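Local coordinates for leucine aminopeptidase A1, chloroplastic (Solanum lycopersicum, PDB 5D8N), which removes unsubstituted N-terminal amino acids from peptides as a magnesium-binding homohexameric aminopeptidase, and takes part in wound signalling and insect defence, at residues Gly50-Glu53 against Asn54-Ala57; Thr412-Gly415 against Ala416-Val419. The protein carries 1 engineered substitution. All coordinates share one frame; numbering follows the deposited sequence. Where two conformers were deposited one is given.

Interaction 1: Gly50-Glu53 against Asn54-Ala57; sequences GATE and NDMA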
loop_
_atom_site.group_PDB
_atom_site.type_symbol
_atom_site.label_atom_id
_atom_site.label_comp_id
_atom_site.label_asym_id
_atom_site.label_seq_id
_atom_site.Cartn_x
_atom_site.Cartn_y
_atom_site.Cartn_z
ATOM N N GLY A 50 41.374 -16.260 -25.261
ATOM C CA GLY A 50 40.182 -16.947 -24.769
ATOM C C GLY A 50 40.527 -18.395 -24.533
ATOM O O GLY A 50 40.980 -19.056 -25.469
ATOM N N ALA A 51 40.397 -18.855 -23.285
ATOM C CA ALA A 51 40.760 -20.211 -22.924
ATOM C C ALA A 51 39.601 -20.889 -22.226
ATOM O O ALA A 51 39.113 -20.388 -21.210
ATOM C CB ALA A 51 42.000 -20.227 -22.029
ATOM N N THR A 52 39.322 -22.117 -22.663
ATOM C CA THR A 52 38.350 -22.977 -22.006
ATOM C C THR A 52 39.024 -23.569 -20.780
ATOM O O THR A 52 40.252 -23.550 -20.681
ATOM C CB THR A 52 37.900 -24.146 -22.932
ATOM O OG1 THR A 52 39.020 -24.992 -23.222
ATOM C CG2 THR A 52 37.317 -23.647 -24.264
ATOM N N GLU A 53 38.242 -24.269 -19.962
ATOM C CA GLU A 53 38.769 -25.027 -18.824
ATOM C C GLU A 53 39.737 -26.097 -19.277
ATOM O O GLU A 53 40.822 -26.213 -18.716
ATOM C CB GLU A 53 37.658 -25.644 -17.975
ATOM C CG GLU A 53 36.723 -24.586 -17.426
ATOM C CD GLU A 53 35.720 -25.113 -16.423
ATOM O OE1 GLU A 53 34.572 -24.626 -16.416
ATOM O OE2 GLU A 53 36.141 -25.857 -15.520
ATOM N N ASN A 54 39.417 -26.783 -20.369
ATOM C CA ASN A 54 40.321 -27.793 -20.903
ATOM C C ASN A 54 41.631 -27.204 -21.427
ATOM O O ASN A 54 42.690 -27.828 -21.300
ATOM C CB ASN A 54 39.630 -28.593 -22.012
ATOM C CG ASN A 54 38.539 -29.527 -21.496
ATOM O OD1 ASN A 54 38.402 -29.805 -20.298
ATOM N ND2 ASN A 54 37.762 -30.052 -22.438
ATOM N N ASP A 55 41.562 -26.020 -22.034
ATOM C CA ASP A 55 42.762 -25.300 -22.489
ATOM C C ASP A 55 43.747 -24.995 -21.353
ATOM O O ASP A 55 44.925 -24.757 -21.619
ATOM C CB ASP A 55 42.403 -23.950 -23.116
ATOM C CG ASP A 55 41.618 -24.075 -24.407
ATOM O OD1 ASP A 55 41.716 -25.120 -25.081
ATOM O OD2 ASP A 55 40.953 -23.081 -24.774
ATOM N N MET A 56 43.266 -24.955 -20.110
ATOM C CA MET A 56 44.109 -24.635 -18.948
ATOM C C MET A 56 44.705 -25.851 -18.227
ATOM O O MET A 56 45.313 -25.728 -17.159
ATOM C CB MET A 56 43.300 -23.807 -17.945
ATOM C CG MET A 56 42.805 -22.490 -18.507
ATOM S SD MET A 56 44.134 -21.453 -19.150
ATOM C CE MET A 56 45.122 -21.275 -17.663
ATOM N N ALA A 57 44.584 -27.032 -18.819
ATOM C CA ALA A 57 45.101 -28.231 -18.162
ATOM C C ALA A 57 46.614 -28.140 -17.978
ATOM O O ALA A 57 47.341 -27.638 -18.840
ATOM C CB ALA A 57 44.749 -29.474 -18.966
HETATM O O HOH W 1 40.539 -21.559 -26.859
#
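Near the end of strand 46-52 the chain coils into a 3-10 turn, which brings CA of D55 to 5.0 Å from CA of T52. The strand is an inner one of the mixed sheet of the N-terminal, macro-like domain, and the turn at its end is closed by a reciprocal pair of bonds in the pattern of a capping box. In one direction the hydroxyl oxygen OG1 of T52 accepts from D55 N at 3.0 Å; the T52 torsion (chi1 64°) tucks OG1 between its own backbone N and carbonyl carbon, facing the turn. In the other, T52 N donates to D55 OD2 at 2.8 Å. This bond is almost straight (170° at the hydrogen), yet it reaches OD2 from above the carboxylate plane, 43° out of it. A water also donates to D55 OD2, at 2.6 Å, and its second bond goes to G50 O, so OD2 is held to the backbone twice, directly at T52 N and through the water at G50 O. OD1 is gripped separately by S146 OG, which limits rotation of the carboxylate. Within the turn, M56 N donates to E53 O at 3.1 Å and only weakly to T52 O. The M56 side chain, bent at both chi2 and chi3, also packs on F64 and F89, and its SD rests 3.8 Å from A51 CB.

Interaction 2: Thr412-Gly415 against Ala416-Val419; sequences TLTG and AIMV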
loop_
_atom_site.group_PDB
_atom_site.type_symbol
_atom_site.label_atom_id
_atom_site.label_comp_id
_atom_site.label_asym_id
_atom_site.label_seq_id
_atom_site.Cartn_x
_atom_site.Cartn_y
_atom_site.Cartn_z
ATOM N N THR A 412 8.138 -2.759 -25.496
ATOM C CA THR A 412 8.188 -2.874 -24.048
ATOM C C THR A 412 6.768 -2.791 -23.541
ATOM O O THR A 412 6.273 -1.713 -23.206
ATOM C CB THR A 412 9.042 -1.744 -23.456
ATOM O OG1 THR A 412 8.617 -0.471 -23.974
ATOM C CG2 THR A 412 10.462 -1.907 -23.857
ATOM N N LEU A 413 6.048 -3.900 -23.626
ATOM C CA LEU A 413 4.609 -3.863 -23.440
ATOM C C LEU A 413 4.128 -4.050 -22.006
ATOM O O LEU A 413 3.216 -3.366 -21.592
ATOM C CB LEU A 413 3.911 -4.875 -24.332
ATOM C CG LEU A 413 2.529 -4.387 -24.751
ATOM C CD1 LEU A 413 2.662 -3.334 -25.845
ATOM C CD2 LEU A 413 1.673 -5.544 -25.232
ATOM N N THR A 414 4.687 -4.992 -21.258
ATOM C CA THR A 414 4.153 -5.328 -19.939
ATOM C C THR A 414 5.262 -5.514 -18.903
ATOM O O THR A 414 6.367 -5.971 -19.232
ATOM C CB THR A 414 3.316 -6.632 -20.007
ATOM O OG1 THR A 414 4.156 -7.747 -20.353
ATOM C CG2 THR A 414 2.208 -6.503 -21.035
ATOM N N GLY A 415 4.959 -5.251 -17.632
ATOM C CA GLY A 415 5.786 -5.733 -16.517
ATOM C C GLY A 415 5.617 -7.243 -16.368
ATOM O O GLY A 415 6.470 -7.946 -15.828
ATOM N N ALA A 416 4.466 -7.755 -16.789
ATOM C CA ALA A 416 4.146 -9.151 -16.551
ATOM C C ALA A 416 5.189 -10.055 -17.213
ATOM O O ALA A 416 5.522 -11.130 -16.695
ATOM C CB ALA A 416 2.779 -9.468 -17.104
ATOM N N ILE A 417 5.656 -9.669 -18.398
ATOM C CA ILE A 417 6.634 -10.531 -19.091
ATOM C C ILE A 417 7.957 -10.624 -18.334
ATOM O O ILE A 417 8.592 -11.655 -18.354
ATOM C CB ILE A 417 6.892 -10.095 -20.551
ATOM C CG1 ILE A 417 7.549 -11.222 -21.320
ATOM C CG2 ILE A 417 7.775 -8.858 -20.593
ATOM C CD1 ILE A 417 6.652 -12.434 -21.483
ATOM N N MET A 418 8.331 -9.575 -17.606
ATOM C CA MET A 418 9.511 -9.637 -16.744
ATOM C C MET A 418 9.277 -10.485 -15.496
ATOM O O MET A 418 10.165 -11.202 -15.073
ATOM C CB MET A 418 10.012 -8.249 -16.334
ATOM C CG MET A 418 10.459 -7.406 -17.527
ATOM S SD MET A 418 10.910 -5.714 -17.077
ATOM C CE MET A 418 12.378 -6.009 -16.094
ATOM N N VAL A 419 8.069 -10.497 -14.952
ATOM C CA VAL A 419 7.742 -11.462 -13.893
ATOM C C VAL A 419 7.939 -12.871 -14.411
ATOM O O VAL A 419 8.624 -13.672 -13.788
ATOM C CB VAL A 419 6.311 -11.310 -13.385
ATOM C CG1 VAL A 419 5.973 -12.453 -12.426
ATOM C CG2 VAL A 419 6.162 -9.971 -12.670
#
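The T414 side chain overlaps the opening turn of helix 416-421, its OG1 accepting from I417 N at 3.1 Å. This is an N-capping bond, moderately bent at 149°. With chi1 at 65° the hydroxyl lies between the backbone N and carbonyl carbon of T414, which points it at I417 N, an amide of the first turn. OG1 is also hydrogen-bonded to D501 OD2, so the cap itself is positioned by the end of strand 496-501. I417 flanks the cap: its CG2 branch comes 3.5 Å from T414 O and 3.8 Å from T414 OG1; the end of the side chain leads away from the loop, and I417 also packs on A480 and A503. One residue on from T414, G415 O accepts from V419 N at 3.1 Å, nearly in line with the C=O bond (160°), and more weakly from M418 N at 3.0 Å. V419 CG2 lies 3.8 Å from G415 O. A416 and V419 of this turn pack against V419 and A416 of the second subunit, placing this helix start at a subunit interface. The preceding loop faces the catalytic centre: T412 O bonds the NZ of K300, a magnesium ligand, and T414 touches R389, a predicted active-site residue. Here a threonine N-cap, placed after a central strand of the M17 catalytic domain, borders the metallopeptidase active site.

Following the chain from the N terminus, interaction 1 comes first, where strand 46-52 of the N-terminal domain runs into the loop that precedes helix 67-75. Interaction 2 opens only in the catalytic domain, where strand 406-411 of the eight-stranded sheet gives way to helix 416-421. The two are in series: each is a short local turn at or just after the C-terminal end of a strand, and they neither nest nor cross. The centres of interactions 1 and 2 lie about 39 Å apart and their nearest atoms about 28 Å, so the two do not meet. The first joins its strand to a peripheral loop away from the annotated sites, whereas the second links the catalytic sheet to a helix at a subunit interface.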